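Local coordinates for protein tyrocidine synthase 2 (Brevibacillus parabrevis, PDB 6TA8) that is a bacterial multidomain synthase whose modelled part belongs to the condensation-domain family, a two-lobed alpha/beta fold, at residues 58-63 with 401-406; 110-115 with 146-151; 277-282 with 345-350; 298-303 with 329-334. One frame throughout, in Å; residues are numbered along the deposited sequence.

Contact 1: residues 58-63 with 401-406; sequences AVMLFR and TFSPLG
Met60, Phe62, Thr401 and Ser403 carry this contact, in which a very short strand is added to the edge of a sheet. The CB of Ser403 is wedged between two side chains of the longer strand, with Met60 CG 3.6 Å from Ser403 CB and Phe62 CB equally far from it. Beyond that point the Met60 chain bends twice, at chi2 (79°) and chi3 (71°), which carries its methyl CE to within 3.3 Å of the carbonyl oxygen of Gly406. Phe62 and Thr401 run alongside each other, and the Thr401 methyl CG2 approaches the ring obliquely, 3.6 Å from Phe62 CD2. On the other face of the sheet Leu61 CD2 touches Phe402 CD2 at 4.0 Å.

The backbone sets this register. Thr401 and Phe62 form an antiparallel hydrogen-bonded pair, with bonds in both directions. Two residues further along, Ser403 N donates to Met60 O (3.0 Å). The chain then leaves the strand through an ST turn, in which Ser403 OG accepts a nearly straight bond from Leu405 N (3.2 Å, 172°). The same hydroxyl is bonded to His157 ND1 of strand 155-163, and the Phe62 ring meets the ring of that histidine, while Phe402 sets an edge-to-face contact against Phe176.

With 337 residues between its segments, this late return to an early sheet is consistent with the crossover, or latch, that ties the two lobes of condensation domains together.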
loop_
_atom_site.group_PDB
_atom_site.type_symbol
_atom_site.label_atom_id
_atom_site.label_comp_id
_atom_site.label_asym_id
_atom_site.label_seq_id
_atom_site.Cartn_x
_atom_site.Cartn_y
_atom_site.Cartn_z
ATOM N N ALA A 58 3.865 4.130 -8.274
ATOM C CA ALA A 58 4.972 4.799 -8.941
ATOM C C ALA A 58 5.507 5.925 -8.071
ATOM O O ALA A 58 4.788 6.490 -7.242
ATOM C CB ALA A 58 4.548 5.347 -10.310
ATOM N N VAL A 59 6.789 6.238 -8.270
ATOM C CA VAL A 59 7.443 7.365 -7.623
ATOM C C VAL A 59 8.205 8.150 -8.682
ATOM O O VAL A 59 8.683 7.591 -9.675
ATOM C CB VAL A 59 8.391 6.924 -6.481
ATOM C CG1 VAL A 59 7.629 6.146 -5.415
ATOM C CG2 VAL A 59 9.552 6.096 -7.021
ATOM N N MET A 60 8.306 9.459 -8.472
ATOM C CA MET A 60 9.024 10.355 -9.371
ATOM C C MET A 60 10.205 10.945 -8.617
ATOM O O MET A 60 10.016 11.670 -7.634
ATOM C CB MET A 60 8.104 11.460 -9.898
ATOM C CG MET A 60 8.775 12.444 -10.845
ATOM S SD MET A 60 8.951 11.815 -12.526
ATOM C CE MET A 60 7.247 11.828 -13.076
ATOM N N LEU A 61 11.414 10.624 -9.065
ATOM C CA LEU A 61 12.635 11.095 -8.429
ATOM C C LEU A 61 13.209 12.284 -9.193
ATOM O O LEU A 61 12.826 12.575 -10.328
ATOM C CB LEU A 61 13.664 9.965 -8.341
ATOM C CG LEU A 61 13.155 8.657 -7.732
ATOM C CD1 LEU A 61 14.243 7.596 -7.744
ATOM C CD2 LEU A 61 12.641 8.889 -6.319
ATOM N N PHE A 62 14.149 12.972 -8.549
ATOM C CA PHE A 62 14.755 14.169 -9.110
ATOM C C PHE A 62 16.223 14.228 -8.715
ATOM O O PHE A 62 16.615 13.748 -7.648
ATOM C CB PHE A 62 14.022 15.437 -8.639
ATOM C CG PHE A 62 14.681 16.720 -9.066
ATOM C CD1 PHE A 62 14.849 17.016 -10.408
ATOM C CD2 PHE A 62 15.124 17.631 -8.123
ATOM C CE1 PHE A 62 15.453 18.196 -10.801
ATOM C CE2 PHE A 62 15.727 18.813 -8.509
ATOM C CZ PHE A 62 15.892 19.095 -9.849
ATOM N N ARG A 63 17.032 14.811 -9.595
ATOM C CA ARG A 63 18.446 15.040 -9.320
ATOM C C ARG A 63 18.859 16.315 -10.036
ATOM O O ARG A 63 18.783 16.383 -11.268
ATOM C CB ARG A 63 19.301 13.855 -9.775
ATOM C CG ARG A 63 20.676 13.800 -9.132
ATOM C CD ARG A 63 21.458 12.581 -9.590
ATOM N NE ARG A 63 22.872 12.671 -9.238
ATOM C CZ ARG A 63 23.415 12.101 -8.168
ATOM N NH1 ARG A 63 22.660 11.396 -7.336
ATOM N NH2 ARG A 63 24.712 12.237 -7.927
ATOM N N THR A 401 16.554 13.075 -4.556
ATOM C CA THR A 401 15.439 13.789 -3.954
ATOM C C THR A 401 14.173 13.468 -4.735
ATOM O O THR A 401 14.222 13.073 -5.903
ATOM C CB THR A 401 15.673 15.307 -3.920
ATOM O OG1 THR A 401 14.447 15.975 -3.598
ATOM C CG2 THR A 401 16.176 15.803 -5.264
ATOM N N PHE A 402 13.034 13.634 -4.072
ATOM C CA PHE A 402 11.742 13.351 -4.677
ATOM C C PHE A 402 11.257 14.573 -5.448
ATOM O O PHE A 402 11.245 15.688 -4.915
ATOM C CB PHE A 402 10.723 12.948 -3.610
ATOM C CG PHE A 402 11.027 11.631 -2.953
ATOM C CD1 PHE A 402 11.901 11.561 -1.881
ATOM C CD2 PHE A 402 10.443 10.461 -3.412
ATOM C CE1 PHE A 402 12.186 10.351 -1.276
ATOM C CE2 PHE A 402 10.723 9.247 -2.811
ATOM C CZ PHE A 402 11.596 9.193 -1.742
ATOM N N SER A 403 10.864 14.356 -6.699
ATOM C CA SER A 403 10.459 15.456 -7.557
ATOM C C SER A 403 9.078 15.972 -7.156
ATOM O O SER A 403 8.215 15.200 -6.733
ATOM C CB SER A 403 10.441 15.014 -9.018
ATOM O OG SER A 403 9.816 15.985 -9.839
ATOM N N PRO A 404 8.849 17.283 -7.279
ATOM C CA PRO A 404 7.522 17.834 -6.962
ATOM C C PRO A 404 6.439 17.436 -7.952
ATOM O O PRO A 404 5.257 17.688 -7.680
ATOM C CB PRO A 404 7.754 19.354 -6.988
ATOM C CG PRO A 404 9.248 19.535 -6.948
ATOM C CD PRO A 404 9.819 18.334 -7.621
ATOM N N LEU A 405 6.797 16.825 -9.077
ATOM C CA LEU A 405 5.821 16.462 -10.092
ATOM C C LEU A 405 5.045 15.216 -9.680
ATOM O O LEU A 405 5.479 14.424 -8.839
ATOM C CB LEU A 405 6.506 16.223 -11.436
ATOM C CG LEU A 405 7.413 17.343 -11.943
ATOM C CD1 LEU A 405 7.942 17.008 -13.326
ATOM C CD2 LEU A 405 6.668 18.669 -11.955
ATOM N N GLY A 406 3.875 15.048 -10.295
ATOM C CA GLY A 406 3.067 13.875 -10.055
ATOM C C GLY A 406 3.543 12.673 -10.849
ATOM O O GLY A 406 4.393 12.765 -11.734
#

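Contact 2: residues 110-115 with 146-151; sequences RFYSYD and HVALFA
Tyr114 and Phe150 form the apolar centre, their rings nearly parallel (6° between planes) but offset until little of one covers the other, with Tyr114 CD2 3.5 Å from Phe150 CE1. Next along the same face, Tyr112 CB meets Ala148 CB at 3.8 Å. With CG beside the backbone N in both tyrosines (chi1 near -60°), each ring has a carbonyl oxygen of the other strand near its edge, Val147 O for Tyr112 and Leu149 O for Tyr114. On the reverse face Phe111 runs beside Leu149, its CZ 4.2 Å from Leu149 CB.

Five backbone bonds stitch the strands together, among them Val147 N to Arg110 O (2.8 Å, 175°) and Ala151 N to Tyr114 O.

At the polar edge Arg110 CB sits over one face of the His146 ring, 3.9 Å from its centroid, in a CH-pi contact. The extended arginine chain then brings NE to Tyr112 OH (3.0 Å), which lies in the guanidinium plane. The imidazole itself is fixed by a bond from NE2 to the carbonyl of Ser136.

Helix 122-134 links the strands and packs on the Tyr112, Ala148 and His146 side, so the whole is a classic beta-alpha-beta crossover with parallel neighbouring strands.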
loop_
_atom_site.group_PDB
_atom_site.type_symbol
_atom_site.label_atom_id
_atom_site.label_comp_id
_atom_site.label_asym_id
_atom_site.label_seq_id
_atom_site.Cartn_x
_atom_site.Cartn_y
_atom_site.Cartn_z
ATOM N N ARG A 110 11.545 -1.812 -18.910
ATOM C CA ARG A 110 11.304 -0.967 -20.071
ATOM C C ARG A 110 11.760 0.454 -19.761
ATOM O O ARG A 110 11.347 1.036 -18.752
ATOM C CB ARG A 110 9.824 -0.980 -20.457
ATOM C CG ARG A 110 9.540 -0.412 -21.837
ATOM C CD ARG A 110 8.110 -0.697 -22.265
ATOM N NE ARG A 110 7.828 -0.194 -23.605
ATOM C CZ ARG A 110 7.923 -0.923 -24.712
ATOM N NH1 ARG A 110 8.294 -2.193 -24.642
ATOM N NH2 ARG A 110 7.647 -0.381 -25.892
ATOM N N PHE A 111 12.603 1.005 -20.629
ATOM C CA PHE A 111 13.232 2.298 -20.406
ATOM C C PHE A 111 12.670 3.342 -21.363
ATOM O O PHE A 111 12.374 3.043 -22.524
ATOM C CB PHE A 111 14.750 2.203 -20.579
ATOM C CG PHE A 111 15.494 3.407 -20.076
ATOM C CD1 PHE A 111 15.749 3.564 -18.724
ATOM C CD2 PHE A 111 15.938 4.381 -20.955
ATOM C CE1 PHE A 111 16.434 4.670 -18.258
ATOM C CE2 PHE A 111 16.622 5.490 -20.495
ATOM C CZ PHE A 111 16.871 5.635 -19.143
ATOM N N TYR A 112 12.528 4.569 -20.863
ATOM C CA TYR A 112 12.059 5.704 -21.648
ATOM C C TYR A 112 13.007 6.871 -21.422
ATOM O O TYR A 112 13.355 7.176 -20.277
ATOM C CB TYR A 112 10.631 6.106 -21.260
ATOM C CG TYR A 112 9.575 5.062 -21.549
ATOM C CD1 TYR A 112 9.413 3.960 -20.717
ATOM C CD2 TYR A 112 8.729 5.185 -22.642
ATOM C CE1 TYR A 112 8.446 3.006 -20.973
ATOM C CE2 TYR A 112 7.757 4.236 -22.906
ATOM C CZ TYR A 112 7.620 3.150 -22.068
ATOM O OH TYR A 112 6.655 2.203 -22.325
ATOM N N SER A 113 13.418 7.524 -22.507
ATOM C CA SER A 113 14.358 8.638 -22.444
ATOM C C SER A 113 13.785 9.815 -23.217
ATOM O O SER A 113 13.511 9.696 -24.416
ATOM C CB SER A 113 15.725 8.240 -23.004
ATOM O OG SER A 113 16.659 9.294 -22.861
ATOM N N TYR A 114 13.613 10.947 -22.537
ATOM C CA TYR A 114 13.066 12.154 -23.142
ATOM C C TYR A 114 14.001 13.323 -22.875
ATOM O O TYR A 114 14.472 13.500 -21.747
ATOM C CB TYR A 114 11.665 12.459 -22.602
ATOM C CG TYR A 114 10.656 11.371 -22.886
ATOM C CD1 TYR A 114 9.967 11.336 -24.092
ATOM C CD2 TYR A 114 10.396 10.377 -21.953
ATOM C CE1 TYR A 114 9.045 10.342 -24.358
ATOM C CE2 TYR A 114 9.475 9.380 -22.210
ATOM C CZ TYR A 114 8.803 9.366 -23.412
ATOM O OH TYR A 114 7.887 8.373 -23.669
ATOM N N ASP A 115 14.261 14.114 -23.911
ATOM C CA ASP A 115 15.141 15.279 -23.834
ATOM C C ASP A 115 14.268 16.526 -23.954
ATOM O O ASP A 115 14.064 17.060 -25.046
ATOM C CB ASP A 115 16.210 15.226 -24.926
ATOM C CG ASP A 115 17.144 16.423 -24.891
ATOM O OD1 ASP A 115 17.251 17.070 -23.828
ATOM O OD2 ASP A 115 17.774 16.716 -25.931
ATOM N N HIS A 146 8.677 -0.105 -15.419
ATOM C CA HIS A 146 8.856 0.932 -16.429
ATOM C C HIS A 146 9.650 2.076 -15.815
ATOM O O HIS A 146 9.245 2.638 -14.792
ATOM C CB HIS A 146 7.509 1.438 -16.951
ATOM C CG HIS A 146 6.867 0.529 -17.952
ATOM N ND1 HIS A 146 6.971 -0.844 -17.887
ATOM C CD2 HIS A 146 6.108 0.797 -19.041
ATOM C CE1 HIS A 146 6.308 -1.382 -18.895
ATOM N NE2 HIS A 146 5.774 -0.409 -19.609
ATOM N N VAL A 147 10.775 2.420 -16.437
ATOM C CA VAL A 147 11.638 3.502 -15.976
ATOM C C VAL A 147 11.663 4.583 -17.047
ATOM O O VAL A 147 11.928 4.294 -18.220
ATOM C CB VAL A 147 13.061 3.002 -15.667
ATOM C CG1 VAL A 147 13.886 4.110 -15.032
ATOM C CG2 VAL A 147 13.009 1.783 -14.757
ATOM N N ALA A 148 11.387 5.821 -16.646
ATOM C CA ALA A 148 11.331 6.946 -17.570
ATOM C C ALA A 148 12.198 8.077 -17.043
ATOM O O ALA A 148 12.072 8.471 -15.880
ATOM C CB ALA A 148 9.893 7.430 -17.768
ATOM N N LEU A 149 13.071 8.598 -17.901
ATOM C CA LEU A 149 13.966 9.694 -17.557
ATOM C C LEU A 149 13.554 10.930 -18.347
ATOM O O LEU A 149 13.548 10.908 -19.582
ATOM C CB LEU A 149 15.420 9.325 -17.849
ATOM C CG LEU A 149 16.459 10.432 -17.657
ATOM C CD1 LEU A 149 16.449 10.939 -16.222
ATOM C CD2 LEU A 149 17.843 9.938 -18.046
ATOM N N PHE A 150 13.206 11.998 -17.634
ATOM C CA PHE A 150 12.798 13.262 -18.238
ATOM C C PHE A 150 13.866 14.306 -17.932
ATOM O O PHE A 150 13.975 14.775 -16.795
ATOM C CB PHE A 150 11.432 13.706 -17.716
ATOM C CG PHE A 150 10.348 12.683 -17.904
ATOM C CD1 PHE A 150 9.626 12.626 -19.085
ATOM C CD2 PHE A 150 10.047 11.781 -16.896
ATOM C CE1 PHE A 150 8.627 11.688 -19.258
ATOM C CE2 PHE A 150 9.048 10.841 -17.064
ATOM C CZ PHE A 150 8.338 10.794 -18.246
ATOM N N ALA A 151 14.647 14.666 -18.946
ATOM C CA ALA A 151 15.712 15.650 -18.795
ATOM C C ALA A 151 15.190 17.027 -19.185
ATOM O O ALA A 151 14.798 17.244 -20.336
ATOM C CB ALA A 151 16.922 15.271 -19.650
#

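Contact 3: residues 277-282 with 345-350; sequences MNDLLL and QTKENL
Asp279 and Leu282 face Thr346, Lys347 and Leu350 in a helix-helix crossing, where two helices lie together on one face of the six-stranded sheet of the fold. The axes of the short segments come within 9.0 Å and their directions differ by 130°. Leucines form the apolar part: Leu282 CD1 meets Leu350 CD1 at 3.9 Å, the two chains passing at a slant, and the Thr346 methyl CG2 lies 4.3 Å from Leu282 CB. That methyl stands anti to the threonine N, which turns it toward the neighbouring helix.

Across the contact the Asp279 carboxylate meets carbon. Its OD1 approaches Leu350 CD1, the two side chains passing in opposing senses, and its OD2 accepts from Glu276 N just before the helix. A weak, long ion pair joins OD2 to Arg351. Such neighbours would be expected to steady the carboxylate, which is buried.

Lys347 lends only its aliphatic part to the contact. Bent at chi2 (77°), its chain crosses the aspartate with CD 3.3 Å from Asp279 OD2, yet the ammonium lies 5.6 Å from that oxygen, measured at NZ, and forms its salt bridge instead within its own helix, from Lys347 NZ to Glu348 OE2 at 2.6 Å.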
loop_
_atom_site.group_PDB
_atom_site.type_symbol
_atom_site.label_atom_id
_atom_site.label_comp_id
_atom_site.label_asym_id
_atom_site.label_seq_id
_atom_site.Cartn_x
_atom_site.Cartn_y
_atom_site.Cartn_z
ATOM N N MET A 277 1.405 4.171 16.370
ATOM C CA MET A 277 0.788 5.130 15.458
ATOM C C MET A 277 -0.636 4.724 15.100
ATOM O O MET A 277 -1.537 5.570 15.057
ATOM C CB MET A 277 1.633 5.273 14.195
ATOM C CG MET A 277 1.025 6.203 13.166
ATOM S SD MET A 277 1.088 7.925 13.687
ATOM C CE MET A 277 2.856 8.156 13.838
ATOM N N ASN A 278 -0.860 3.435 14.844
ATOM C CA ASN A 278 -2.173 2.977 14.403
ATOM C C ASN A 278 -3.239 3.121 15.483
ATOM O O ASN A 278 -4.428 3.174 15.154
ATOM C CB ASN A 278 -2.091 1.522 13.941
ATOM C CG ASN A 278 -1.683 1.397 12.485
ATOM O OD1 ASN A 278 -2.274 2.027 11.608
ATOM N ND2 ASN A 278 -0.666 0.585 12.221
ATOM N N ASP A 279 -2.846 3.192 16.756
ATOM C CA ASP A 279 -3.829 3.329 17.826
ATOM C C ASP A 279 -4.465 4.715 17.818
ATOM O O ASP A 279 -5.692 4.848 17.897
ATOM C CB ASP A 279 -3.177 3.046 19.180
ATOM C CG ASP A 279 -2.796 1.589 19.352
ATOM O OD1 ASP A 279 -3.456 0.723 18.741
ATOM O OD2 ASP A 279 -1.835 1.309 20.101
ATOM N N LEU A 280 -3.643 5.761 17.720
ATOM C CA LEU A 280 -4.158 7.125 17.780
ATOM C C LEU A 280 -4.872 7.520 16.492
ATOM O O LEU A 280 -5.865 8.256 16.534
ATOM C CB LEU A 280 -3.020 8.099 18.079
ATOM C CG LEU A 280 -2.179 7.779 19.316
ATOM C CD1 LEU A 280 -1.057 8.793 19.483
ATOM C CD2 LEU A 280 -3.053 7.728 20.561
ATOM N N LEU A 281 -4.387 7.043 15.345
ATOM C CA LEU A 281 -5.007 7.409 14.075
ATOM C C LEU A 281 -6.375 6.762 13.906
ATOM O O LEU A 281 -7.268 7.361 13.295
ATOM C CB LEU A 281 -4.093 7.022 12.911
ATOM C CG LEU A 281 -2.814 7.845 12.754
ATOM C CD1 LEU A 281 -2.063 7.432 11.499
ATOM C CD2 LEU A 281 -3.129 9.332 12.731
ATOM N N LEU A 282 -6.561 5.550 14.432
ATOM C CA LEU A 282 -7.854 4.886 14.315
ATOM C C LEU A 282 -8.847 5.378 15.360
ATOM O O LEU A 282 -10.060 5.341 15.121
ATOM C CB LEU A 282 -7.683 3.370 14.425
ATOM C CG LEU A 282 -7.050 2.678 13.214
ATOM C CD1 LEU A 282 -7.039 1.167 13.401
ATOM C CD2 LEU A 282 -7.780 3.060 11.935
ATOM N N GLN A 345 -9.697 1.830 24.783
ATOM C CA GLN A 345 -10.618 0.903 24.133
ATOM C C GLN A 345 -10.070 0.446 22.787
ATOM O O GLN A 345 -10.078 -0.749 22.473
ATOM C CB GLN A 345 -11.985 1.563 23.965
ATOM C CG GLN A 345 -12.874 0.907 22.926
ATOM C CD GLN A 345 -13.797 -0.127 23.527
ATOM O OE1 GLN A 345 -14.084 -0.098 24.725
ATOM N NE2 GLN A 345 -14.275 -1.047 22.699
ATOM N N THR A 346 -9.579 1.389 21.981
ATOM C CA THR A 346 -9.062 1.040 20.661
ATOM C C THR A 346 -7.695 0.375 20.760
ATOM O O THR A 346 -7.411 -0.579 20.025
ATOM C CB THR A 346 -8.998 2.292 19.785
ATOM O OG1 THR A 346 -10.328 2.745 19.506
ATOM C CG2 THR A 346 -8.283 2.001 18.470
ATOM N N LYS A 347 -6.840 0.857 21.665
ATOM C CA LYS A 347 -5.512 0.271 21.822
ATOM C C LYS A 347 -5.605 -1.207 22.180
ATOM O O LYS A 347 -4.911 -2.045 21.593
ATOM C CB LYS A 347 -4.725 1.045 22.882
ATOM C CG LYS A 347 -3.781 0.199 23.727
ATOM C CD LYS A 347 -2.508 -0.166 22.979
ATOM C CE LYS A 347 -1.499 -0.818 23.913
ATOM N NZ LYS A 347 -2.116 -1.900 24.733
ATOM N N GLU A 348 -6.467 -1.550 23.139
ATOM C CA GLU A 348 -6.666 -2.948 23.492
ATOM C C GLU A 348 -7.520 -3.688 22.474
ATOM O O GLU A 348 -7.509 -4.924 22.458
ATOM C CB GLU A 348 -7.300 -3.059 24.882
ATOM C CG GLU A 348 -6.495 -2.388 25.987
ATOM C CD GLU A 348 -5.078 -2.923 26.094
ATOM O OE1 GLU A 348 -4.879 -4.138 25.876
ATOM O OE2 GLU A 348 -4.162 -2.129 26.397
ATOM N N ASN A 349 -8.256 -2.966 21.626
ATOM C CA ASN A 349 -9.021 -3.618 20.569
ATOM C C ASN A 349 -8.098 -4.248 19.533
ATOM O O ASN A 349 -8.345 -5.369 19.074
ATOM C CB ASN A 349 -9.964 -2.607 19.912
ATOM C CG ASN A 349 -10.652 -3.160 18.680
ATOM O OD1 ASN A 349 -10.994 -4.340 18.619
ATOM N ND2 ASN A 349 -10.861 -2.303 17.687
ATOM N N LEU A 350 -7.023 -3.548 19.163
ATOM C CA LEU A 350 -6.105 -4.065 18.156
ATOM C C LEU A 350 -5.144 -5.101 18.729
ATOM O O LEU A 350 -4.677 -5.977 17.993
ATOM C CB LEU A 350 -5.327 -2.914 17.516
ATOM C CG LEU A 350 -6.181 -1.916 16.729
ATOM C CD1 LEU A 350 -5.422 -0.623 16.486
ATOM C CD2 LEU A 350 -6.650 -2.518 15.414
#

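Contact 4: residues 298-303 with 329-334; sequences VVINLE and VVLDME
Val298, Ile300 and Leu331 set their side chains on the same face of the sheet, and Leu331 lies against both of the others. Its CD1 is 3.7 Å from Ile300 CG1, where the chains meet at a slant, and 4.0 Å from Val298 CG1, where they run side by side. Ile300 presents CG1 because that branch stands beside the backbone N (chi1 -49°), away from the carbonyl carbon. From the loop beyond the strand, Met333 comes across Val298, and its folded chain (chi2 76°, chi3 78°) brings CE within 3.8 Å of Val298 CG1. Toward the other end, Val329 CG2 touches Leu302 CB at 4.1 Å.

The opposite face holds a lighter pair, Val299 CG2 against Val330 CG2 at 4.3 Å. Between the faces the backbones are joined through Ile300 and Val329, an antiparallel hydrogen-bonded pair: Ile300 N donates to Val329 O (2.9 Å) and Val329 N to Ile300 O (2.8 Å).

Strand 383-390 continues the sheet beyond 298-303, with Ile383 against both Val298 and Ile300, and helix 339-351 covers Val329. The contact is thus the antiparallel edge pair of a mixed sheet, layered against helices as in an alpha/beta sandwich.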
loop_
_atom_site.group_PDB
_atom_site.type_symbol
_atom_site.label_atom_id
_atom_site.label_comp_id
_atom_site.label_asym_id
_atom_site.label_seq_id
_atom_site.Cartn_x
_atom_site.Cartn_y
_atom_site.Cartn_z
ATOM N N VAL A 298 -18.340 1.348 13.154
ATOM C CA VAL A 298 -17.917 1.340 11.759
ATOM C C VAL A 298 -16.871 0.246 11.579
ATOM O O VAL A 298 -16.021 0.032 12.450
ATOM C CB VAL A 298 -17.375 2.719 11.319
ATOM C CG1 VAL A 298 -16.172 3.132 12.161
ATOM C CG2 VAL A 298 -17.029 2.718 9.837
ATOM N N VAL A 299 -16.952 -0.461 10.455
ATOM C CA VAL A 299 -16.012 -1.526 10.121
ATOM C C VAL A 299 -15.028 -0.980 9.097
ATOM O O VAL A 299 -15.424 -0.566 8.001
ATOM C CB VAL A 299 -16.740 -2.769 9.584
ATOM C CG1 VAL A 299 -15.738 -3.852 9.226
ATOM C CG2 VAL A 299 -17.741 -3.280 10.610
ATOM N N ILE A 300 -13.746 -0.979 9.452
ATOM C CA ILE A 300 -12.685 -0.429 8.617
ATOM C C ILE A 300 -11.873 -1.576 8.031
ATOM O O ILE A 300 -11.631 -2.586 8.703
ATOM C CB ILE A 300 -11.781 0.527 9.419
ATOM C CG1 ILE A 300 -12.627 1.539 10.194
ATOM C CG2 ILE A 300 -10.800 1.245 8.502
ATOM C CD1 ILE A 300 -13.324 2.552 9.317
ATOM N N ASN A 301 -11.455 -1.417 6.775
ATOM C CA ASN A 301 -10.578 -2.380 6.109
ATOM C C ASN A 301 -9.146 -1.885 6.267
ATOM O O ASN A 301 -8.617 -1.160 5.423
ATOM C CB ASN A 301 -10.968 -2.542 4.646
ATOM C CG ASN A 301 -10.200 -3.652 3.952
ATOM O OD1 ASN A 301 -8.984 -3.566 3.777
ATOM N ND2 ASN A 301 -10.910 -4.698 3.545
ATOM N N LEU A 302 -8.510 -2.283 7.365
ATOM C CA LEU A 302 -7.156 -1.836 7.657
ATOM C C LEU A 302 -6.138 -2.740 6.974
ATOM O O LEU A 302 -6.314 -3.961 6.909
ATOM C CB LEU A 302 -6.918 -1.812 9.167
ATOM C CG LEU A 302 -5.552 -1.307 9.638
ATOM C CD1 LEU A 302 -5.499 0.211 9.631
ATOM C CD2 LEU A 302 -5.243 -1.828 11.026
ATOM N N GLU A 303 -5.073 -2.133 6.460
ATOM C CA GLU A 303 -4.031 -2.851 5.742
ATOM C C GLU A 303 -2.750 -2.876 6.566
ATOM O O GLU A 303 -2.348 -1.858 7.136
ATOM C CB GLU A 303 -3.763 -2.210 4.377
ATOM C CG GLU A 303 -4.988 -2.133 3.477
ATOM C CD GLU A 303 -4.666 -1.596 2.095
ATOM O OE1 GLU A 303 -3.567 -1.033 1.912
ATOM O OE2 GLU A 303 -5.516 -1.741 1.190
ATOM N N VAL A 329 -11.491 -4.246 10.967
ATOM C CA VAL A 329 -11.372 -3.794 12.348
ATOM C C VAL A 329 -12.674 -3.103 12.726
ATOM O O VAL A 329 -13.186 -2.275 11.962
ATOM C CB VAL A 329 -10.168 -2.851 12.537
ATOM C CG1 VAL A 329 -10.156 -2.269 13.944
ATOM C CG2 VAL A 329 -8.868 -3.586 12.247
ATOM N N VAL A 330 -13.209 -3.445 13.894
ATOM C CA VAL A 330 -14.496 -2.937 14.354
ATOM C C VAL A 330 -14.237 -1.873 15.412
ATOM O O VAL A 330 -13.812 -2.182 16.531
ATOM C CB VAL A 330 -15.381 -4.065 14.900
ATOM C CG1 VAL A 330 -16.698 -3.506 15.416
ATOM C CG2 VAL A 330 -15.621 -5.103 13.820
ATOM N N LEU A 331 -14.494 -0.616 15.062
ATOM C CA LEU A 331 -14.346 0.493 15.991
ATOM C C LEU A 331 -15.641 0.706 16.765
ATOM O O LEU A 331 -16.740 0.507 16.242
ATOM C CB LEU A 331 -13.964 1.773 15.248
ATOM C CG LEU A 331 -12.713 1.691 14.372
ATOM C CD1 LEU A 331 -12.489 3.002 13.634
ATOM C CD2 LEU A 331 -11.499 1.329 15.211
ATOM N N ASP A 332 -15.500 1.115 18.025
ATOM C CA ASP A 332 -16.632 1.305 18.924
ATOM C C ASP A 332 -16.662 2.755 19.386
ATOM O O ASP A 332 -15.710 3.229 20.016
ATOM C CB ASP A 332 -16.545 0.360 20.124
ATOM C CG ASP A 332 -17.895 0.113 20.773
ATOM O OD1 ASP A 332 -18.919 0.565 20.218
ATOM O OD2 ASP A 332 -17.933 -0.535 21.840
ATOM N N MET A 333 -17.753 3.453 19.071
ATOM C CA MET A 333 -17.963 4.831 19.495
ATOM C C MET A 333 -19.048 4.932 20.563
ATOM O O MET A 333 -19.733 5.950 20.664
ATOM C CB MET A 333 -18.315 5.711 18.296
ATOM C CG MET A 333 -17.147 6.003 17.369
ATOM S SD MET A 333 -16.713 4.606 16.313
ATOM C CE MET A 333 -17.995 4.704 15.068
ATOM N N GLU A 334 -19.199 3.878 21.372
ATOM C CA GLU A 334 -20.296 3.816 22.335
ATOM C C GLU A 334 -20.273 4.998 23.296
ATOM O O GLU A 334 -21.324 5.566 23.618
ATOM C CB GLU A 334 -20.236 2.497 23.105
ATOM C CG GLU A 334 -21.288 2.351 24.193
ATOM C CD GLU A 334 -21.132 1.067 24.984
ATOM O OE1 GLU A 334 -20.146 0.338 24.746
ATOM O OE2 GLU A 334 -21.993 0.787 25.844
#

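In the fold
The four contacts fall into two groups that match two sheets of the chain. Contacts 1 and 2 build opposite margins of the five-stranded sheet, their centres 13 Å apart, and both are only partly buried; polar hydroxyl and histidine bonds accompany their apolar pairs. Contacts 3 and 4 form one cluster, with centres 10 Å apart: Leu350 CD2 packs on Val329 CG1 at 3.8 Å, so the helices of contact 3 lie on the strands of contact 4. Contact 4 is the buried member, almost wholly aliphatic, whereas contact 3 mixes leucines with a carboxylate. Contact 1 spans the greatest sequence separation and encloses the other three along the chain.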